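Local coordinates for nucleoporin NUP82 (Chaetomium thermophilum, PDB 5CWW), which probably serves as a structural component of the nuclear pore complex, with this fragment forming the N-terminal beta-propeller domain, at residues D196-V201 against A218-K223; L377-E382 against L470-T475; D495-Y500 against S567-D572. All coordinates share one frame; numbering follows the deposited sequence.

In the fold
Contacts 1 and 2 each lie within one blade of a beta-propeller, whereas contact 3 bridges two; contacts 1 and 2 are buried, while contact 3 lies partly at the surface. Contact 1 joins neighbouring strands by backbone hydrogen bonds and adds a helix cap tied by a lysine. Contact 2 sets a loop on a strand, held by apolar contacts and one bridging water, beside a second protein. Contact 3 links a turn of one blade to the edge strand of the next through a single hydrogen bond. None of them touch, and contacts 1 and 3 lie on opposite sides of the chain's centre, with their own centres 33 Å apart.

Contact 1: D196-V201 against A218-K223; sequences DAIVRV and AIDLKK
Asp196 O accepts from Lys222 NZ at 2.8 Å, the donor lying in the carbonyl plane. The same ammonium group forms a salt bridge to Asp220 OD1, 2.8 Å away on the syn side; bends at chi3 (-58°) and chi4 (-55°) curl the lysine back to both. OD1 has a second donor, Lys222 N at 3.0 Å, which arrives from the other face of the carboxylate and makes Asp220 the N-cap of helix 221-225; OD2 is salt-bridged by one of two conformers of Lys223, whose NZ also donates to Gly235 O. Asp196 OD1 bonds instead to Thr194 OG1. Ala197 O is satisfied by Leu221 N at 3.1 Å, so strand pairing passes into the helix start. Strands 198-203 and 217-220 are the third and fourth of a four-stranded antiparallel propeller blade, and Val199 and Ile219 form a hydrogen-bonded pair between them: Val199 N reaches Ile219 O at 2.8 Å and Ile219 N returns to Val199 O at 2.7 Å. On the face of this pair, Val199 CG2 meets Leu221 CD1 at 3.8 Å, backed by Leu272 and Leu274 of the following blade. On the reverse face, Arg200 CG lies 3.9 Å from Ala218 CB.

Contact 2: L377-E382 against L470-T475; sequences LNPEDE and LLTFQT
Leu377 and Leu471 lie side by side and point the same way, so that their branches meet as neighbours, CD1 to CD1 at 3.8 Å. Beyond them Thr472 turns its CB to Leu377 O at 3.7 Å. Its hydroxyl stands beside its own backbone N (chi1 -50°), which brings OG1 near Asn378 CA, although the hydrogen-bond partner of OG1 is Asp376 O. The Pro379 ring lies obliquely across Thr475, with CG 3.5 Å from Thr475 OG1, while its CD comes near Thr472 CG2. A water joins the two backbones, donating to Leu377 O at 2.7 Å and to Thr472 O at 3.2 Å. Within the loop, Asn378 ND2 gives an almost straight bond (175°) to Glu382 OE2, 3.2 Å away; the acceptor lies in the amide plane, but the donor stands above the carboxylate. Lys438 NZ, hydrogen-bonded to Asn378 OD1 and salt-bridged to Glu382 OE1, probably helps to hold both groups in their rotation. Thr472 and Thr475 face the loop together because Phe473 and Gln474 both oppose Ile439 in a classic beta bulge. Thr475 itself pairs in parallel with a strand of another protein's chain, which extends the propeller blade's sheet across the interface.

Contact 3: D495-Y500 against S567-D572; sequences DATSPY and SIDDPD
Ser567 meets the turn at Asp495-Ala496 through its hydroxyl: Ala496 N donates to Ser567 OG at 3.2 Å, nearly straight at 176°. The serine's OG extends away from its own backbone N to reach the amide, and Ala496 CB rests beside the same oxygen at 3.7 Å. Asp495 points its CB away from the strand, yet its OD2 comes within 3.5 Å of Ser567 OG while bonding to Tyr575 OH. With CG opposite the backbone N (chi1 180°), the carboxylate lies over the turn, where OD1 gathers three donors. Thr497 OG1 uses the syn lone pair at 2.6 Å, Ser498 N the anti lone pair at 3.1 Å, and Thr497 N comes in at 2.7 Å from above the plane. Thr497 has its hydroxyl between backbone N and carbonyl carbon (chi1 73°), turned inward to that oxygen, which leaves CG2 to face the neighbouring strand. There CG2 touches Asp569 OD2 at 3.6 Å, the two side chains crossing at about a right angle. Thr497 N closes an Asx turn on Asp495 OD1 and Ser498 N extends it to an Asx motif, here joining the first two strands of one propeller blade and docking on 566-570, the first strand of the next sheet.

Contact 1: D196-V201 against A218-K223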
# COMPACT_ATOMS: atom_id res chain seq x y z
N ASP B 196 10.31 0.49 -2.52
CA ASP B 196 10.59 1.10 -3.82
C ASP B 196 9.41 0.90 -4.78
O ASP B 196 9.58 0.92 -6.00
CB ASP B 196 11.89 0.54 -4.41
CG ASP B 196 11.82 -0.95 -4.71
OD1 ASP B 196 10.97 -1.65 -4.12
OD2 ASP B 196 12.63 -1.42 -5.53
N ALA B 197 8.23 0.71 -4.20
CA ALA B 197 6.97 0.78 -4.94
C ALA B 197 6.87 -0.24 -6.07
O ALA B 197 6.40 0.08 -7.16
CB ALA B 197 6.77 2.19 -5.50
N ILE B 198 7.31 -1.47 -5.81
CA ILE B 198 7.07 -2.56 -6.74
C ILE B 198 5.93 -3.43 -6.21
O ILE B 198 6.00 -3.94 -5.09
CB ILE B 198 8.33 -3.41 -6.96
CG1 ILE B 198 9.44 -2.54 -7.56
CG2 ILE B 198 8.02 -4.57 -7.89
CD1 ILE B 198 10.80 -3.15 -7.46
N VAL B 199 4.89 -3.57 -7.02
CA VAL B 199 3.71 -4.34 -6.66
C VAL B 199 3.80 -5.71 -7.30
O VAL B 199 3.98 -5.83 -8.51
CB VAL B 199 2.41 -3.64 -7.10
CG1 VAL B 199 1.18 -4.47 -6.73
CG2 VAL B 199 2.31 -2.25 -6.47
N ARG B 200 3.68 -6.75 -6.48
CA ARG B 200 3.79 -8.12 -6.97
C ARG B 200 2.61 -8.98 -6.53
O ARG B 200 2.31 -9.08 -5.34
CB ARG B 200 5.10 -8.75 -6.50
CG ARG B 200 6.29 -8.37 -7.36
CD ARG B 200 7.57 -9.01 -6.85
NE ARG B 200 8.25 -8.15 -5.88
CZ ARG B 200 9.32 -7.41 -6.12
NH1 ARG B 200 9.90 -7.41 -7.32
NH2 ARG B 200 9.84 -6.67 -5.15
N VAL B 201 1.94 -9.57 -7.51
CA VAL B 201 0.82 -10.47 -7.27
C VAL B 201 1.30 -11.93 -7.33
O VAL B 201 1.82 -12.37 -8.35
CB VAL B 201 -0.30 -10.26 -8.30
CG1 VAL B 201 -1.49 -11.18 -8.00
CG2 VAL B 201 -0.75 -8.79 -8.32
N ALA B 218 4.14 -8.37 -11.89
CA ALA B 218 5.09 -7.51 -11.20
C ALA B 218 5.08 -6.13 -11.84
O ALA B 218 5.36 -6.00 -13.03
CB ALA B 218 6.49 -8.10 -11.24
N ILE B 219 4.74 -5.12 -11.05
CA ILE B 219 4.58 -3.76 -11.56
C ILE B 219 5.50 -2.79 -10.83
O ILE B 219 5.42 -2.65 -9.61
CB ILE B 219 3.12 -3.27 -11.40
CG1 ILE B 219 2.14 -4.26 -12.03
CG2 ILE B 219 2.95 -1.88 -12.02
CD1 ILE B 219 0.70 -4.03 -11.64
N ASP B 220 6.35 -2.11 -11.59
CA ASP B 220 7.15 -1.02 -11.05
C ASP B 220 6.37 0.28 -11.20
O ASP B 220 6.30 0.85 -12.28
CB ASP B 220 8.50 -0.94 -11.77
CG ASP B 220 9.47 0.01 -11.09
OD1 ASP B 220 9.04 0.82 -10.24
OD2 ASP B 220 10.68 -0.06 -11.41
N LEU B 221 5.79 0.74 -10.09
CA LEU B 221 4.98 1.96 -10.10
C LEU B 221 5.77 3.18 -10.56
O LEU B 221 5.20 4.13 -11.09
CB LEU B 221 4.40 2.21 -8.71
CG LEU B 221 3.52 1.08 -8.14
CD1 LEU B 221 2.96 1.47 -6.79
CD2 LEU B 221 2.41 0.71 -9.10
N LYS B 222 7.09 3.16 -10.36
CA LYS B 222 7.93 4.29 -10.74
C LYS B 222 8.03 4.42 -12.26
O LYS B 222 8.13 5.52 -12.79
CB LYS B 222 9.32 4.14 -10.12
CG LYS B 222 9.31 4.04 -8.60
CD LYS B 222 10.72 4.06 -8.01
CE LYS B 222 11.58 2.92 -8.56
NZ LYS B 222 10.94 1.59 -8.36
N LYS B 223 8.00 3.28 -12.95
CA LYS B 223 7.95 3.29 -14.41
C LYS B 223 6.55 3.69 -14.87
O LYS B 223 6.39 4.53 -15.75
CB LYS B 223 8.31 1.91 -14.99
CG LYS B 223 9.69 1.39 -14.60
CD LYS B 223 10.03 0.13 -15.39
CE LYS B 223 11.38 -0.45 -15.00
NZ LYS B 223 11.32 -1.26 -13.75

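Contact 2: L377-E382 against L470-T475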
# COMPACT_ATOMS: atom_id res chain seq x y z
N LEU B 377 -9.90 20.75 0.52
CA LEU B 377 -10.11 21.24 1.89
C LEU B 377 -9.10 20.65 2.87
O LEU B 377 -9.41 20.46 4.05
CB LEU B 377 -11.53 20.95 2.36
CG LEU B 377 -12.68 21.47 1.51
CD1 LEU B 377 -14.00 21.21 2.21
CD2 LEU B 377 -12.52 22.96 1.20
N ASN B 378 -7.90 20.35 2.39
CA ASN B 378 -6.83 19.87 3.26
C ASN B 378 -6.45 20.94 4.28
O ASN B 378 -6.45 22.13 3.96
CB ASN B 378 -5.61 19.47 2.43
CG ASN B 378 -4.56 18.76 3.24
OD1 ASN B 378 -4.73 17.60 3.61
ND2 ASN B 378 -3.45 19.44 3.51
N PRO B 379 -6.14 20.53 5.52
CA PRO B 379 -5.64 21.51 6.49
C PRO B 379 -4.39 22.21 5.99
O PRO B 379 -3.52 21.56 5.41
CB PRO B 379 -5.34 20.66 7.73
CG PRO B 379 -6.20 19.46 7.59
CD PRO B 379 -6.29 19.19 6.12
N GLU B 380 -4.30 23.52 6.21
CA GLU B 380 -3.15 24.28 5.76
C GLU B 380 -2.09 24.34 6.86
O GLU B 380 -2.41 24.19 8.04
CB GLU B 380 -3.57 25.69 5.34
CG GLU B 380 -4.32 26.48 6.40
CD GLU B 380 -4.77 27.84 5.91
OE1 GLU B 380 -4.61 28.13 4.71
OE2 GLU B 380 -5.29 28.63 6.73
N ASP B 381 -0.84 24.56 6.46
CA ASP B 381 0.28 24.66 7.38
C ASP B 381 0.47 23.38 8.20
O ASP B 381 0.72 23.43 9.40
CB ASP B 381 0.10 25.85 8.32
CG ASP B 381 -0.04 27.16 7.58
OD1 ASP B 381 0.48 27.26 6.45
OD2 ASP B 381 -0.66 28.10 8.12
N GLU B 382 0.37 22.23 7.53
CA GLU B 382 0.65 20.95 8.17
C GLU B 382 2.15 20.83 8.45
O GLU B 382 2.97 21.25 7.64
CB GLU B 382 0.18 19.79 7.29
CG GLU B 382 -1.32 19.59 7.25
CD GLU B 382 -1.73 18.41 6.40
OE1 GLU B 382 -2.64 17.66 6.81
OE2 GLU B 382 -1.15 18.23 5.30
N LEU B 470 -9.62 13.78 -3.56
CA LEU B 470 -10.39 13.27 -2.42
C LEU B 470 -10.86 14.46 -1.60
O LEU B 470 -10.20 15.51 -1.58
CB LEU B 470 -9.54 12.34 -1.56
CG LEU B 470 -9.07 11.03 -2.21
CD1 LEU B 470 -8.03 10.35 -1.33
CD2 LEU B 470 -10.25 10.11 -2.47
N LEU B 471 -12.00 14.30 -0.93
CA LEU B 471 -12.54 15.35 -0.07
C LEU B 471 -12.16 15.09 1.38
O LEU B 471 -12.61 14.12 1.98
CB LEU B 471 -14.07 15.43 -0.21
CG LEU B 471 -14.80 16.36 0.77
CD1 LEU B 471 -14.30 17.79 0.64
CD2 LEU B 471 -16.30 16.30 0.54
N THR B 472 -11.34 15.97 1.94
CA THR B 472 -10.98 15.88 3.35
C THR B 472 -12.20 16.24 4.19
O THR B 472 -12.64 17.39 4.20
CB THR B 472 -9.81 16.81 3.71
OG1 THR B 472 -8.73 16.62 2.79
CG2 THR B 472 -9.32 16.53 5.12
N PHE B 473 -12.75 15.25 4.89
CA PHE B 473 -13.93 15.46 5.70
C PHE B 473 -13.55 15.88 7.12
O PHE B 473 -14.18 16.77 7.70
CB PHE B 473 -14.79 14.20 5.76
CG PHE B 473 -15.79 14.22 6.87
CD1 PHE B 473 -16.90 15.05 6.81
CD2 PHE B 473 -15.62 13.42 7.99
CE1 PHE B 473 -17.82 15.08 7.84
CE2 PHE B 473 -16.54 13.44 9.02
CZ PHE B 473 -17.64 14.27 8.95
N GLN B 474 -12.53 15.24 7.67
CA GLN B 474 -12.13 15.49 9.04
C GLN B 474 -10.67 15.11 9.28
O GLN B 474 -10.14 14.18 8.67
CB GLN B 474 -13.05 14.71 9.99
CG GLN B 474 -12.75 14.91 11.46
CD GLN B 474 -13.75 14.18 12.35
OE1 GLN B 474 -14.46 13.28 11.90
NE2 GLN B 474 -13.80 14.57 13.62
N THR B 475 -10.03 15.85 10.18
CA THR B 475 -8.65 15.59 10.57
C THR B 475 -8.53 15.78 12.08
O THR B 475 -8.96 16.80 12.60
CB THR B 475 -7.66 16.54 9.86
OG1 THR B 475 -7.90 16.52 8.44
CG2 THR B 475 -6.22 16.14 10.14
O HOH W 1 -11.03 19.49 6.00

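Contact 3: D495-Y500 against S567-D572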
# COMPACT_ATOMS: atom_id res chain seq x y z
N ASP B 495 -11.94 -3.25 12.87
CA ASP B 495 -12.81 -3.75 13.93
C ASP B 495 -13.62 -4.93 13.41
O ASP B 495 -14.18 -4.88 12.31
CB ASP B 495 -13.73 -2.65 14.44
CG ASP B 495 -14.65 -3.14 15.54
OD1 ASP B 495 -15.74 -3.65 15.22
OD2 ASP B 495 -14.29 -2.99 16.73
N ALA B 496 -13.68 -6.00 14.20
CA ALA B 496 -14.34 -7.23 13.79
C ALA B 496 -15.85 -7.10 13.60
O ALA B 496 -16.45 -7.87 12.85
CB ALA B 496 -14.05 -8.32 14.81
N THR B 497 -16.46 -6.12 14.27
CA THR B 497 -17.92 -6.01 14.27
C THR B 497 -18.45 -5.03 13.22
O THR B 497 -19.61 -5.13 12.80
CB THR B 497 -18.46 -5.57 15.65
OG1 THR B 497 -18.15 -4.18 15.87
CG2 THR B 497 -17.84 -6.41 16.76
N SER B 498 -17.62 -4.08 12.81
CA SER B 498 -18.04 -3.09 11.82
C SER B 498 -16.85 -2.54 11.03
O SER B 498 -15.82 -2.23 11.61
CB SER B 498 -18.77 -1.94 12.50
OG SER B 498 -18.97 -0.87 11.60
N PRO B 499 -17.00 -2.40 9.70
CA PRO B 499 -15.90 -1.81 8.92
C PRO B 499 -15.71 -0.33 9.24
O PRO B 499 -14.62 0.21 9.02
CB PRO B 499 -16.34 -1.99 7.46
CG PRO B 499 -17.53 -2.90 7.50
CD PRO B 499 -18.15 -2.74 8.84
N TYR B 500 -16.75 0.31 9.75
CA TYR B 500 -16.74 1.75 9.96
C TYR B 500 -16.19 2.11 11.34
O TYR B 500 -16.18 3.28 11.72
CB TYR B 500 -18.15 2.32 9.77
CG TYR B 500 -18.61 2.19 8.34
CD1 TYR B 500 -18.14 3.05 7.36
CD2 TYR B 500 -19.48 1.18 7.97
CE1 TYR B 500 -18.54 2.92 6.04
CE2 TYR B 500 -19.89 1.05 6.65
CZ TYR B 500 -19.42 1.92 5.70
OH TYR B 500 -19.82 1.79 4.39
N SER B 567 -8.90 -7.03 16.83
CA SER B 567 -10.28 -7.05 17.31
C SER B 567 -10.87 -8.46 17.23
O SER B 567 -10.74 -9.13 16.20
CB SER B 567 -11.14 -6.07 16.52
OG SER B 567 -12.43 -5.96 17.10
N ILE B 568 -11.51 -8.88 18.31
CA ILE B 568 -12.13 -10.20 18.38
C ILE B 568 -13.53 -10.10 18.95
O ILE B 568 -13.75 -9.45 19.97
CB ILE B 568 -11.30 -11.17 19.26
CG1 ILE B 568 -9.81 -11.05 18.88
CG2 ILE B 568 -11.82 -12.59 19.11
CD1 ILE B 568 -8.91 -12.14 19.45
N ASP B 569 -14.48 -10.74 18.28
CA ASP B 569 -15.87 -10.76 18.73
C ASP B 569 -16.40 -12.19 18.72
O ASP B 569 -17.00 -12.64 17.75
CB ASP B 569 -16.75 -9.88 17.84
CG ASP B 569 -18.19 -9.81 18.33
OD1 ASP B 569 -18.41 -9.88 19.56
OD2 ASP B 569 -19.10 -9.68 17.49
N ASP B 570 -16.15 -12.90 19.82
CA ASP B 570 -16.57 -14.29 19.97
C ASP B 570 -17.79 -14.37 20.88
O ASP B 570 -17.89 -13.62 21.84
CB ASP B 570 -15.42 -15.12 20.53
CG ASP B 570 -15.81 -16.56 20.77
OD1 ASP B 570 -15.68 -17.38 19.84
OD2 ASP B 570 -16.25 -16.88 21.90
N PRO B 571 -18.73 -15.28 20.57
CA PRO B 571 -19.93 -15.39 21.41
C PRO B 571 -19.64 -15.87 22.84
O PRO B 571 -20.38 -15.51 23.75
CB PRO B 571 -20.79 -16.42 20.67
CG PRO B 571 -19.84 -17.17 19.80
CD PRO B 571 -18.81 -16.17 19.40
N ASP B 572 -18.58 -16.66 23.02
CA ASP B 572 -18.25 -17.20 24.33
C ASP B 572 -17.27 -16.31 25.09
O ASP B 572 -17.46 -16.03 26.27
CB ASP B 572 -17.67 -18.61 24.19
CG ASP B 572 -18.64 -19.59 23.55
OD1 ASP B 572 -19.86 -19.42 23.74
OD2 ASP B 572 -18.18 -20.52 22.87